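Local atomic coordinates of maltose operon transcriptional repressor (PDB entry 3HCW), a protein that probably represses transcription of the maltose operon, its C-terminal fragment having the two-lobed periplasmic-binding-protein-like fold of LacI-family sugar-responsive regulators. Residues 173-176 / 177-181; 59-62 / 63-67; 121-124 / 125-129; 101-104 / 105-108; 144-147 / 148-152. All coordinates share one frame; numbering follows the deposited sequence. Where two conformers were deposited one is given.

Contact 1. Residues 173-176 / 177-181; sequences REVI and LNYMQ
Val175 and Tyr179 lie alongside each other one turn apart in the first part of helix 173-187. With CG1 set opposite its own backbone N (chi1 -174°), Val175 lies beside the tyrosine, CG1 3.7 Å from Tyr179 CE2. The tyrosine ring leans back over the preceding turn, its CD2 coming within 3.2 Å of Val175 O at an oblique angle, while that same oxygen accepts the bond from Tyr179 N at 3.3 Å. Strand 163-169 backs the pair, with Thr169 touching both side chains.

Ile176 and Met180, the next pair along the helix, are both buried. Ile176 CG2, opposite its backbone N, is the branch nearest Met180, whose CG stays a loose 4.3 Å away; both residues also pack against Val210 of helix 201-213. The backbone bond below them is shorter, with Met180 N 2.9 Å from Ile176 O. Arg173 turns its guanidinium away to Ser209 and Glu213, and it packs on Pro239 of the second subunit.

Side-chain contact across this turn is sparse and apolar, which implies that the main-chain bonds do most of the holding, while the charge of Arg173 is met by Glu213 on helix 201-213.

Contact 2. Residues 59-62 / 63-67; sequences EVYK and MIKQR
Val60 and Ile64, Tyr61 and Lys65, and Lys62 and Gln66 make three side-chain pairs one turn apart at the C-terminal end of helix 53-65. The apolar pair is Val60 with Ile64: the two cross obliquely, and Val60 CG1 comes to 4.0 Å from Ile64 CD1. Ile64 folds back over the preceding turn, its CG1 lying 3.1 Å from Val60 O.

Two further contacts bring aliphatic carbon against polar side chains. Lys65 runs beside Tyr61, both pointing the same way, with Lys65 CG 3.7 Å from Tyr61 CE2 and the lysine chain continuing past the phenol, where CE approaches OH. The approach to the ring is oblique. Lys62 and Gln66 are likewise side by side, Gln66 OE1 resting 3.5 Å from Lys62 CG.

Backbone bonds underlie all of this. Lys65 N to Tyr61 O is nearly straight at the hydrogen (174°), Gln66 N reaches Lys62 O at 2.8 Å, and Met63 N to Glu59 O is weak. The helix ends in a Schellman motif: Arg67, with positive phi, is its C-prime residue, Arg67 N bonds to Ile64 O, and Met68 N turns back to Met63 O.

Glu59 OE1 accepts from Val49 N in the loop following strand 44-47. Val60, Met63 and Ile64 pack on Phe72 of strand 71-74, while Val60 and Ile64 also meet Leu87 of helix 82-89, so the turn packs on both that strand and that helix.

Contact 3. Residues 121-124 / 125-129; sequences NLTR and HVIEQ
Arg124 and Glu128 join successive turns of helix 115-129, which packs against the sheet of a periplasmic-binding-protein-like fold. Their link is a salt bridge, NH2 to OE2 at 3.0 Å, but not an end-on one. The carboxylate oxygen stands over one face of the guanidinium, toward its rim, and the two planes are 53° apart; with no N-H aimed at it, the attraction is one of charge alone. Bends at chi2 and chi3 fold the arginine over the extended glutamate chain, so that the side chains cross at about a right angle.

The main-chain carbonyls are taken by N-H groups four residues on. Arg124 O receives Glu128 N at 2.9 Å and Leu122 O receives Val126 N at 3.3 Å, whereas the bond from Ile127 N to Thr123 O is weak. His125 N donates to Asn121 O at 3.2 Å.

Two buried side chains find their polar partners elsewhere: His125 NE2 is bonded to Thr285 OG1, and Thr123 OG1 to Ser119 O one turn earlier. Asn121 ND2 makes a weak bond to a bound glycerol, probably from the crystallisation liquor. Thr123, Val126 and Ile127 all touch Leu134 of strand 133-139. Within the helix, Val126 CG2 sits between its own backbone N and carbonyl carbon, 3.2 Å from Thr123 O.

Contact 4. Residues 101-104 / 105-108; sequences TSDI and DHQF
The loop between strands 94-97 and 110-113 folds back on itself here, Asp105 receiving the backbone of Thr101. Thr101 N donates to Asp105 OD1 at 3.0 Å, a nearly straight bond at the hydrogen (167°), although the oxygen is met from above the carboxylate plane. Ser102 N is also close to OD1, at 3.2 Å. The other oxygen, OD2, is bonded to His110 NE2, and Lys84 makes a weak, long ion pair with OD1. Thr101 N and His110 NE2 thus bond the two oxygens of this buried carboxylate, whose negative charge the nearby lysine would, if anything, stabilise.

Midway the chain makes a short 3-10 turn, in which Gln107 N bonds to Ile104 O at 3.0 Å and His106 N more weakly to Asp103 O. With CG opposite its carbonyl carbon (chi1 -73°), His106 lays its ring by Asp103, whose OD1 lies in plane at the ring edge, 3.6 Å from His106 CD2, with carboxylate and ring planes 56° apart. The imidazole is anchored at its ND1 by Glu271 OE2.

Phe108 brings ring carbon CD2 obliquely to within 3.3 Å of Ile104 O and stacks with Phe94. Both Ile104 and Phe108 pack on Ile88 of helix 82-89.

Contact 5. Residues 144-147 / 148-152; sequences EVSK and DRIQG
Val145 CG2 sits over the centre of the Arg149 guanidinium, 3.4 Å from CZ, in the opening turns of helix 144-159, the helix of the beta-alpha-beta unit that links strands 133-139 and 163-169. The arginine chain is extended from CG to NE and runs beside the valine in the same direction, which carries its flat end over the methyl. Val145 CG2 stands opposite its own backbone N, leaving CG1 in the tighter place between N and the carbonyl carbon (chi1 39°).

Below them Arg149 N bonds to Val145 O at 2.9 Å. One residue further round, Ile150 N donates to Ser146 O, and Ile150 CD1 lies 3.7 Å from Ser146 OG.

A second shell fixes the polar ends. Asn115 OD1 takes Arg149 NE, while NH1 bonds to a bound glycerol and more weakly to Leu199 O; the glycerol is probably from the crystallisation liquor, though its position is consistent with a pocket. Ser146 OG pairs with Thr138 OG1, and Ile150 packs on Phe136 of strand 133-139. Asp148 forms a salt bridge with Lys99 through OD2, an oxygen that lies 3.3 Å from Glu144 O without bonding to it.

Overall arrangement
Along the chain the contacts run 2, 4, 3, 5, 1. Contacts 2 and 4 (centres about 23 Å apart) lie in one lobe, contacts 1, 3 and 5 in the other. Contacts 2 and 3 are farthest apart, about 46 Å between centres. Contact 5 is the most central, about 10 Å from the chain's centre. It touches contact 3, Thr123 OG1 packing 4.3 Å from Gly152 O, and its nearest atoms come within about 5 Å of contact 4. Asn121 of contact 3 and Arg149 of contact 5 each lie about 3 Å from a different glycerol. Contact 1, whose Arg173 packs on the second subunit, is about 13 Å from contact 5 at the nearest atoms.

Contact 1. Residues 173-176 / 177-181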
loop_
_atom_site.group_PDB
_atom_site.type_symbol
_atom_site.label_atom_id
_atom_site.label_comp_id
_atom_site.label_asym_id
_atom_site.label_seq_id
_atom_site.Cartn_x
_atom_site.Cartn_y
_atom_site.Cartn_z
ATOM N N ARG A 173 -10.110 -1.753 15.607
ATOM C CA ARG A 173 -11.010 -2.895 15.429
ATOM C C ARG A 173 -12.164 -2.923 16.424
ATOM O O ARG A 173 -13.327 -2.951 16.023
ATOM C CB ARG A 173 -10.212 -4.188 15.588
ATOM C CG ARG A 173 -11.032 -5.455 15.484
ATOM C CD ARG A 173 -10.600 -6.201 14.281
ATOM N NE ARG A 173 -11.598 -7.144 13.803
ATOM C CZ ARG A 173 -11.776 -7.403 12.513
ATOM N NH1 ARG A 173 -11.034 -6.769 11.611
ATOM N NH2 ARG A 173 -12.687 -8.278 12.125
ATOM N N GLU A 174 -11.821 -2.916 17.712
ATOM C CA GLU A 174 -12.789 -2.902 18.809
ATOM C C GLU A 174 -13.791 -1.757 18.668
ATOM O O GLU A 174 -15.002 -1.962 18.817
ATOM C CB GLU A 174 -12.061 -2.815 20.158
ATOM C CG GLU A 174 -12.971 -2.880 21.391
ATOM C CD GLU A 174 -12.316 -2.308 22.647
ATOM O OE1 GLU A 174 -11.332 -2.911 23.137
ATOM O OE2 GLU A 174 -12.788 -1.260 23.148
ATOM N N VAL A 175 -13.284 -0.567 18.353
ATOM C CA VAL A 175 -14.123 0.630 18.254
ATOM C C VAL A 175 -15.092 0.558 17.073
ATOM O O VAL A 175 -16.283 0.833 17.251
ATOM C CB VAL A 175 -13.281 1.932 18.229
ATOM C CG1 VAL A 175 -14.181 3.155 18.263
ATOM C CG2 VAL A 175 -12.352 1.976 19.426
ATOM N N ILE A 176 -14.588 0.174 15.896
ATOM C CA ILE A 176 -15.418 -0.024 14.699
ATOM C C ILE A 176 -16.481 -1.090 14.968
ATOM O O ILE A 176 -17.667 -0.870 14.690
ATOM C CB ILE A 176 -14.601 -0.480 13.441
ATOM C CG1 ILE A 176 -13.370 0.410 13.171
ATOM C CG2 ILE A 176 -15.515 -0.603 12.214
ATOM C CD1 ILE A 176 -13.628 1.689 12.448
ATOM N N LEU A 177 -16.044 -2.227 15.521
ATOM C CA LEU A 177 -16.925 -3.337 15.889
ATOM C C LEU A 177 -18.103 -2.896 16.742
ATOM O O LEU A 177 -19.233 -3.299 16.473
ATOM C CB LEU A 177 -16.153 -4.473 16.595
ATOM C CG LEU A 177 -16.913 -5.707 17.125
ATOM C CD1 LEU A 177 -17.749 -6.437 16.044
ATOM C CD2 LEU A 177 -15.958 -6.688 17.814
ATOM N N ASN A 178 -17.844 -2.055 17.743
ATOM C CA ASN A 178 -18.904 -1.566 18.623
ATOM C C ASN A 178 -19.936 -0.728 17.869
ATOM O O ASN A 178 -21.139 -0.885 18.080
ATOM C CB ASN A 178 -18.318 -0.775 19.795
ATOM C CG ASN A 178 -19.387 -0.107 20.636
ATOM O OD1 ASN A 178 -20.116 -0.773 21.374
ATOM N ND2 ASN A 178 -19.498 1.211 20.520
ATOM N N TYR A 179 -19.454 0.151 16.988
ATOM C CA TYR A 179 -20.330 0.965 16.150
ATOM C C TYR A 179 -21.183 0.124 15.194
ATOM O O TYR A 179 -22.358 0.413 15.017
ATOM C CB TYR A 179 -19.535 2.015 15.361
ATOM C CG TYR A 179 -19.060 3.190 16.178
ATOM C CD1 TYR A 179 -19.957 3.965 16.921
ATOM C CD2 TYR A 179 -17.717 3.543 16.199
ATOM C CE1 TYR A 179 -19.515 5.047 17.677
ATOM C CE2 TYR A 179 -17.268 4.629 16.942
ATOM C CZ TYR A 179 -18.167 5.372 17.681
ATOM O OH TYR A 179 -17.713 6.444 18.417
ATOM N N MET A 180 -20.597 -0.908 14.586
ATOM C CA MET A 180 -21.352 -1.753 13.662
ATOM C C MET A 180 -22.270 -2.731 14.386
ATOM O O MET A 180 -23.312 -3.084 13.850
ATOM C CB MET A 180 -20.445 -2.485 12.651
ATOM C CG MET A 180 -19.690 -1.597 11.631
ATOM S SD MET A 180 -20.726 -0.565 10.571
ATOM C CE MET A 180 -20.606 1.028 11.393
ATOM N N GLN A 181 -21.891 -3.156 15.597
ATOM C CA GLN A 181 -22.776 -3.957 16.469
ATOM C C GLN A 181 -24.089 -3.241 16.764
ATOM O O GLN A 181 -25.164 -3.846 16.676
ATOM C CB GLN A 181 -22.092 -4.321 17.789
ATOM C CG GLN A 181 -21.306 -5.619 17.745
ATOM C CD GLN A 181 -20.404 -5.821 18.956
ATOM O OE1 GLN A 181 -20.277 -4.938 19.820
ATOM N NE2 GLN A 181 -19.772 -6.996 19.026
#

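Contact 2. Residues 59-62 / 63-67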
loop_
_atom_site.group_PDB
_atom_site.type_symbol
_atom_site.label_atom_id
_atom_site.label_comp_id
_atom_site.label_asym_id
_atom_site.label_seq_id
_atom_site.Cartn_x
_atom_site.Cartn_y
_atom_site.Cartn_z
ATOM N N GLU A 59 11.080 19.239 13.434
ATOM C CA GLU A 59 11.846 18.742 12.294
ATOM C C GLU A 59 11.717 19.576 11.016
ATOM O O GLU A 59 12.630 19.577 10.188
ATOM C CB GLU A 59 11.597 17.247 12.049
ATOM C CG GLU A 59 10.548 16.868 11.032
ATOM C CD GLU A 59 10.980 15.659 10.221
ATOM O OE1 GLU A 59 10.285 14.624 10.241
ATOM O OE2 GLU A 59 12.040 15.739 9.574
ATOM N N VAL A 60 10.605 20.293 10.864
ATOM C CA VAL A 60 10.464 21.230 9.753
ATOM C C VAL A 60 11.280 22.487 10.046
ATOM O O VAL A 60 11.935 23.016 9.149
ATOM C CB VAL A 60 8.983 21.557 9.431
ATOM C CG1 VAL A 60 8.865 22.790 8.523
ATOM C CG2 VAL A 60 8.301 20.347 8.785
ATOM N N TYR A 61 11.268 22.937 11.303
ATOM C CA TYR A 61 12.076 24.093 11.718
ATOM C C TYR A 61 13.576 23.850 11.539
ATOM O O TYR A 61 14.312 24.773 11.183
ATOM C CB TYR A 61 11.778 24.519 13.161
ATOM C CG TYR A 61 12.471 25.803 13.562
ATOM C CD1 TYR A 61 12.013 27.037 13.105
ATOM C CD2 TYR A 61 13.596 25.781 14.389
ATOM C CE1 TYR A 61 12.650 28.219 13.464
ATOM C CE2 TYR A 61 14.240 26.955 14.749
ATOM C CZ TYR A 61 13.761 28.172 14.287
ATOM O OH TYR A 61 14.395 29.342 14.645
ATOM N N LYS A 62 14.008 22.615 11.794
ATOM C CA LYS A 62 15.378 22.186 11.523
ATOM C C LYS A 62 15.704 22.369 10.042
ATOM O O LYS A 62 16.713 22.990 9.714
ATOM C CB LYS A 62 15.595 20.735 11.963
ATOM C CG LYS A 62 17.051 20.259 11.899
ATOM C CD LYS A 62 17.325 19.090 12.857
ATOM C CE LYS A 62 16.564 17.818 12.477
ATOM N NZ LYS A 62 17.108 17.162 11.251
ATOM N N MET A 63 14.827 21.870 9.165
ATOM C CA MET A 63 14.956 22.071 7.711
ATOM C C MET A 63 15.022 23.546 7.270
ATOM O O MET A 63 15.706 23.862 6.293
ATOM C CB MET A 63 13.847 21.334 6.953
ATOM C CG MET A 63 13.890 19.819 7.107
ATOM S SD MET A 63 12.330 18.993 6.716
ATOM C CE MET A 63 12.429 18.920 4.933
ATOM N N ILE A 64 14.325 24.438 7.983
ATOM C CA ILE A 64 14.410 25.884 7.708
ATOM C C ILE A 64 15.775 26.424 8.125
ATOM O O ILE A 64 16.515 26.978 7.303
ATOM C CB ILE A 64 13.353 26.761 8.479
ATOM C CG1 ILE A 64 11.968 26.101 8.610
ATOM C CG2 ILE A 64 13.284 28.184 7.881
ATOM C CD1 ILE A 64 11.222 25.832 7.333
ATOM N N LYS A 65 16.072 26.256 9.415
ATOM C CA LYS A 65 17.245 26.832 10.072
ATOM C C LYS A 65 18.579 26.324 9.519
ATOM O O LYS A 65 19.508 27.110 9.315
ATOM C CB LYS A 65 17.162 26.587 11.578
ATOM C CG LYS A 65 16.996 27.837 12.408
ATOM C CD LYS A 65 18.316 28.197 13.074
ATOM C CE LYS A 65 18.108 29.183 14.210
ATOM N NZ LYS A 65 19.072 28.946 15.320
ATOM N N GLN A 66 18.654 25.019 9.260
ATOM C CA GLN A 66 19.830 24.412 8.647
ATOM C C GLN A 66 19.870 24.602 7.129
ATOM O O GLN A 66 20.729 24.031 6.461
ATOM C CB GLN A 66 19.908 22.924 8.982
ATOM C CG GLN A 66 20.460 22.604 10.354
ATOM C CD GLN A 66 20.736 21.122 10.543
ATOM O OE1 GLN A 66 20.003 20.269 10.044
ATOM N NE2 GLN A 66 21.800 20.811 11.273
ATOM N N ARG A 67 18.932 25.398 6.604
ATOM C CA ARG A 67 18.828 25.754 5.179
ATOM C C ARG A 67 18.873 24.538 4.244
ATOM O O ARG A 67 19.529 24.573 3.205
ATOM C CB ARG A 67 19.905 26.778 4.783
ATOM C CG ARG A 67 20.190 27.870 5.811
ATOM C CD ARG A 67 19.514 29.175 5.466
ATOM N NE ARG A 67 20.448 30.294 5.590
ATOM C CZ ARG A 67 20.590 31.052 6.676
ATOM N NH1 ARG A 67 19.853 30.831 7.760
ATOM N NH2 ARG A 67 21.476 32.039 6.675
#

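Contact 3. Residues 121-124 / 125-129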
loop_
_atom_site.group_PDB
_atom_site.type_symbol
_atom_site.label_atom_id
_atom_site.label_comp_id
_atom_site.label_asym_id
_atom_site.label_seq_id
_atom_site.Cartn_x
_atom_site.Cartn_y
_atom_site.Cartn_z
ATOM N N ASN A 121 -21.120 13.290 -6.154
ATOM C CA ASN A 121 -21.162 12.296 -7.217
ATOM C C ASN A 121 -21.323 10.883 -6.672
ATOM O O ASN A 121 -22.118 10.098 -7.197
ATOM C CB ASN A 121 -19.898 12.362 -8.081
ATOM C CG ASN A 121 -19.847 13.591 -8.931
ATOM O OD1 ASN A 121 -20.870 14.203 -9.200
ATOM N ND2 ASN A 121 -18.644 13.973 -9.359
ATOM N N LEU A 122 -20.560 10.563 -5.626
ATOM C CA LEU A 122 -20.634 9.241 -5.013
ATOM C C LEU A 122 -21.972 9.038 -4.318
ATOM O O LEU A 122 -22.613 7.994 -4.517
ATOM C CB LEU A 122 -19.476 9.007 -4.035
ATOM C CG LEU A 122 -19.300 7.605 -3.441
ATOM C CD1 LEU A 122 -18.712 6.667 -4.474
ATOM C CD2 LEU A 122 -18.397 7.654 -2.206
ATOM N N THR A 123 -22.393 10.036 -3.530
ATOM C CA THR A 123 -23.648 9.943 -2.784
ATOM C C THR A 123 -24.832 9.819 -3.751
ATOM O O THR A 123 -25.734 9.040 -3.503
ATOM C CB THR A 123 -23.881 11.147 -1.798
ATOM O OG1 THR A 123 -22.712 11.370 -0.988
ATOM C CG2 THR A 123 -25.063 10.870 -0.874
ATOM N N ARG A 124 -24.820 10.584 -4.842
ATOM C CA ARG A 124 -25.875 10.504 -5.871
ATOM C C ARG A 124 -25.984 9.109 -6.471
ATOM O O ARG A 124 -27.085 8.581 -6.612
ATOM C CB ARG A 124 -25.632 11.516 -7.003
ATOM C CG ARG A 124 -26.602 12.684 -7.050
ATOM C CD ARG A 124 -27.990 12.237 -7.509
ATOM N NE ARG A 124 -28.163 12.269 -8.961
ATOM C CZ ARG A 124 -29.218 11.776 -9.610
ATOM N NH1 ARG A 124 -30.212 11.193 -8.948
ATOM N NH2 ARG A 124 -29.280 11.859 -10.934
ATOM N N HIS A 125 -24.836 8.526 -6.810
ATOM C CA HIS A 125 -24.774 7.187 -7.415
ATOM C C HIS A 125 -25.429 6.094 -6.574
ATOM O O HIS A 125 -26.166 5.246 -7.119
ATOM C CB HIS A 125 -23.330 6.797 -7.737
ATOM C CG HIS A 125 -23.144 5.333 -7.980
ATOM N ND1 HIS A 125 -23.549 4.716 -9.145
ATOM C CD2 HIS A 125 -22.612 4.359 -7.205
ATOM C CE1 HIS A 125 -23.270 3.428 -9.080
ATOM N NE2 HIS A 125 -22.705 3.184 -7.910
ATOM N N VAL A 126 -25.167 6.104 -5.261
ATOM C CA VAL A 126 -25.781 5.103 -4.382
ATOM C C VAL A 126 -27.294 5.287 -4.297
ATOM O O VAL A 126 -28.037 4.303 -4.245
ATOM C CB VAL A 126 -25.093 4.953 -2.976
ATOM C CG1 VAL A 126 -23.611 4.700 -3.137
ATOM C CG2 VAL A 126 -25.320 6.155 -2.082
ATOM N N ILE A 127 -27.741 6.543 -4.353
ATOM C CA ILE A 127 -29.175 6.868 -4.347
ATOM C C ILE A 127 -29.841 6.381 -5.632
ATOM O O ILE A 127 -30.938 5.829 -5.591
ATOM C CB ILE A 127 -29.409 8.371 -4.071
ATOM C CG1 ILE A 127 -28.972 8.694 -2.632
ATOM C CG2 ILE A 127 -30.862 8.773 -4.323
ATOM C CD1 ILE A 127 -29.200 10.145 -2.199
ATOM N N GLU A 128 -29.133 6.532 -6.753
ATOM C CA GLU A 128 -29.576 6.031 -8.060
ATOM C C GLU A 128 -29.787 4.516 -8.097
ATOM O O GLU A 128 -30.577 4.029 -8.898
ATOM C CB GLU A 128 -28.612 6.455 -9.174
ATOM C CG GLU A 128 -28.670 7.946 -9.512
ATOM C CD GLU A 128 -27.587 8.395 -10.495
ATOM O OE1 GLU A 128 -26.425 7.949 -10.372
ATOM O OE2 GLU A 128 -27.896 9.217 -11.383
ATOM N N GLN A 129 -29.091 3.781 -7.229
ATOM C CA GLN A 129 -29.292 2.332 -7.111
ATOM C C GLN A 129 -30.521 1.999 -6.260
ATOM O O GLN A 129 -31.057 0.897 -6.344
ATOM C CB GLN A 129 -28.052 1.647 -6.528
ATOM C CG GLN A 129 -26.754 1.957 -7.250
ATOM C CD GLN A 129 -26.894 1.917 -8.756
ATOM O OE1 GLN A 129 -26.827 2.952 -9.417
ATOM N NE2 GLN A 129 -27.098 0.726 -9.306
#

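Contact 4. Residues 101-104 / 105-108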
loop_
_atom_site.group_PDB
_atom_site.type_symbol
_atom_site.label_atom_id
_atom_site.label_comp_id
_atom_site.label_asym_id
_atom_site.label_seq_id
_atom_site.Cartn_x
_atom_site.Cartn_y
_atom_site.Cartn_z
ATOM N N THR A 101 -8.324 28.036 3.050
ATOM C CA THR A 101 -9.260 28.187 4.158
ATOM C C THR A 101 -9.261 29.594 4.785
ATOM O O THR A 101 -9.970 29.845 5.764
ATOM C CB THR A 101 -9.004 27.091 5.235
ATOM O OG1 THR A 101 -9.747 27.387 6.426
ATOM C CG2 THR A 101 -7.519 26.985 5.588
ATOM N N SER A 102 -8.486 30.512 4.211
ATOM C CA SER A 102 -8.241 31.804 4.856
ATOM C C SER A 102 -7.965 32.938 3.872
ATOM O O SER A 102 -7.860 32.709 2.666
ATOM C CB SER A 102 -7.074 31.673 5.839
ATOM O OG SER A 102 -7.132 32.695 6.814
ATOM N N ASP A 103 -7.855 34.157 4.400
ATOM C CA ASP A 103 -7.494 35.334 3.602
ATOM C C ASP A 103 -6.071 35.288 3.057
ATOM O O ASP A 103 -5.852 35.586 1.883
ATOM C CB ASP A 103 -7.710 36.630 4.389
ATOM C CG ASP A 103 -8.741 37.540 3.745
ATOM O OD1 ASP A 103 -8.791 37.604 2.495
ATOM O OD2 ASP A 103 -9.491 38.208 4.491
ATOM N N ILE A 104 -5.111 34.909 3.899
ATOM C CA ILE A 104 -3.704 34.820 3.470
ATOM C C ILE A 104 -3.450 33.711 2.439
ATOM O O ILE A 104 -2.490 33.787 1.676
ATOM C CB ILE A 104 -2.712 34.693 4.663
ATOM C CG1 ILE A 104 -3.099 33.516 5.575
ATOM C CG2 ILE A 104 -2.623 36.023 5.416
ATOM C CD1 ILE A 104 -2.172 33.286 6.769
ATOM N N ASP A 105 -4.336 32.713 2.404
ATOM C CA ASP A 105 -4.262 31.606 1.446
ATOM C C ASP A 105 -4.378 32.028 -0.019
ATOM O O ASP A 105 -4.015 31.260 -0.911
ATOM C CB ASP A 105 -5.311 30.541 1.767
ATOM C CG ASP A 105 -4.840 29.562 2.814
ATOM O OD1 ASP A 105 -5.642 29.215 3.702
ATOM O OD2 ASP A 105 -3.670 29.128 2.749
ATOM N N HIS A 106 -4.870 33.246 -0.253
ATOM C CA HIS A 106 -4.863 33.874 -1.577
ATOM C C HIS A 106 -3.447 34.037 -2.153
ATOM O O HIS A 106 -3.257 34.022 -3.372
ATOM C CB HIS A 106 -5.554 35.244 -1.521
ATOM C CG HIS A 106 -7.045 35.173 -1.370
ATOM N ND1 HIS A 106 -7.855 34.518 -2.272
ATOM C CD2 HIS A 106 -7.873 35.696 -0.435
ATOM C CE1 HIS A 106 -9.114 34.624 -1.890
ATOM N NE2 HIS A 106 -9.153 35.333 -0.776
ATOM N N GLN A 107 -2.465 34.188 -1.263
ATOM C CA GLN A 107 -1.062 34.356 -1.642
ATOM C C GLN A 107 -0.390 33.046 -2.053
ATOM O O GLN A 107 0.596 33.058 -2.795
ATOM C CB GLN A 107 -0.262 34.993 -0.492
ATOM C CG GLN A 107 -0.823 36.308 0.057
ATOM C CD GLN A 107 -1.129 37.323 -1.034
ATOM O OE1 GLN A 107 -2.280 37.721 -1.220
ATOM N NE2 GLN A 107 -0.101 37.737 -1.767
ATOM N N PHE A 108 -0.922 31.925 -1.568
ATOM C CA PHE A 108 -0.249 30.632 -1.681
ATOM C C PHE A 108 -1.001 29.635 -2.551
ATOM O O PHE A 108 -2.185 29.389 -2.334
ATOM C CB PHE A 108 0.017 30.065 -0.285
ATOM C CG PHE A 108 0.752 31.024 0.607
ATOM C CD1 PHE A 108 2.113 31.265 0.414
ATOM C CD2 PHE A 108 0.079 31.721 1.609
ATOM C CE1 PHE A 108 2.798 32.175 1.220
ATOM C CE2 PHE A 108 0.751 32.637 2.422
ATOM C CZ PHE A 108 2.114 32.863 2.231
#

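Contact 5. Residues 144-147 / 148-152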
loop_
_atom_site.group_PDB
_atom_site.type_symbol
_atom_site.label_atom_id
_atom_site.label_comp_id
_atom_site.label_asym_id
_atom_site.label_seq_id
_atom_site.Cartn_x
_atom_site.Cartn_y
_atom_site.Cartn_z
ATOM N N GLU A 144 -9.951 19.283 6.532
ATOM C CA GLU A 144 -10.842 19.907 5.567
ATOM C C GLU A 144 -11.399 18.926 4.529
ATOM O O GLU A 144 -12.495 19.124 4.040
ATOM C CB GLU A 144 -10.157 21.106 4.903
ATOM C CG GLU A 144 -10.480 22.463 5.552
ATOM C CD GLU A 144 -10.219 22.514 7.062
ATOM O OE1 GLU A 144 -9.143 22.072 7.518
ATOM O OE2 GLU A 144 -11.097 23.013 7.796
ATOM N N VAL A 145 -10.655 17.864 4.223
ATOM C CA VAL A 145 -11.106 16.832 3.283
ATOM C C VAL A 145 -12.347 16.116 3.857
ATOM O O VAL A 145 -13.348 15.901 3.156
ATOM C CB VAL A 145 -9.934 15.854 2.882
ATOM C CG1 VAL A 145 -9.048 15.537 4.071
ATOM C CG2 VAL A 145 -10.458 14.559 2.259
ATOM N N SER A 146 -12.270 15.808 5.149
ATOM C CA SER A 146 -13.374 15.270 5.924
ATOM C C SER A 146 -14.588 16.202 5.896
ATOM O O SER A 146 -15.686 15.760 5.544
ATOM C CB SER A 146 -12.909 14.976 7.362
ATOM O OG SER A 146 -13.950 14.437 8.152
ATOM N N LYS A 147 -14.380 17.487 6.210
ATOM C CA LYS A 147 -15.462 18.484 6.190
ATOM C C LYS A 147 -16.123 18.610 4.814
ATOM O O LYS A 147 -17.346 18.690 4.711
ATOM C CB LYS A 147 -14.957 19.868 6.621
ATOM C CG LYS A 147 -14.545 20.007 8.082
ATOM C CD LYS A 147 -14.076 21.447 8.331
ATOM C CE LYS A 147 -14.001 21.799 9.812
ATOM N NZ LYS A 147 -12.827 21.189 10.487
ATOM N N ASP A 148 -15.302 18.658 3.770
ATOM C CA ASP A 148 -15.789 18.748 2.390
ATOM C C ASP A 148 -16.603 17.529 1.941
ATOM O O ASP A 148 -17.639 17.685 1.326
ATOM C CB ASP A 148 -14.623 18.932 1.431
ATOM C CG ASP A 148 -14.067 20.328 1.442
ATOM O OD1 ASP A 148 -13.188 20.604 0.595
ATOM O OD2 ASP A 148 -14.505 21.143 2.283
ATOM N N ARG A 149 -16.119 16.328 2.262
ATOM C CA ARG A 149 -16.795 15.085 1.870
ATOM C C ARG A 149 -18.075 14.835 2.675
ATOM O O ARG A 149 -19.068 14.369 2.119
ATOM C CB ARG A 149 -15.835 13.883 1.899
ATOM C CG ARG A 149 -14.752 13.953 0.802
ATOM C CD ARG A 149 -13.785 12.773 0.833
ATOM N NE ARG A 149 -12.659 12.983 -0.083
ATOM C CZ ARG A 149 -11.515 12.294 -0.069
ATOM N NH1 ARG A 149 -11.312 11.334 0.821
ATOM N NH2 ARG A 149 -10.554 12.589 -0.938
ATOM N N ILE A 150 -18.053 15.161 3.970
ATOM C CA ILE A 150 -19.276 15.187 4.782
ATOM C C ILE A 150 -20.312 16.165 4.204
ATOM O O ILE A 150 -21.472 15.791 4.006
ATOM C CB ILE A 150 -18.970 15.452 6.301
ATOM C CG1 ILE A 150 -18.258 14.233 6.906
ATOM C CG2 ILE A 150 -20.245 15.749 7.097
ATOM C CD1 ILE A 150 -17.600 14.460 8.233
ATOM N N GLN A 151 -19.895 17.399 3.912
ATOM C CA GLN A 151 -20.802 18.397 3.327
ATOM C C GLN A 151 -21.485 17.943 2.014
ATOM O O GLN A 151 -22.684 18.138 1.837
ATOM C CB GLN A 151 -20.082 19.732 3.113
ATOM C CG GLN A 151 -20.976 20.870 2.577
ATOM C CD GLN A 151 -22.172 21.150 3.469
ATOM O OE1 GLN A 151 -22.030 21.702 4.563
ATOM N NE2 GLN A 151 -23.365 20.771 3.004
ATOM N N GLY A 152 -20.726 17.331 1.111
ATOM C CA GLY A 152 -21.289 16.846 -0.146
ATOM C C GLY A 152 -22.275 15.710 0.063
ATOM O O GLY A 152 -23.260 15.579 -0.666
#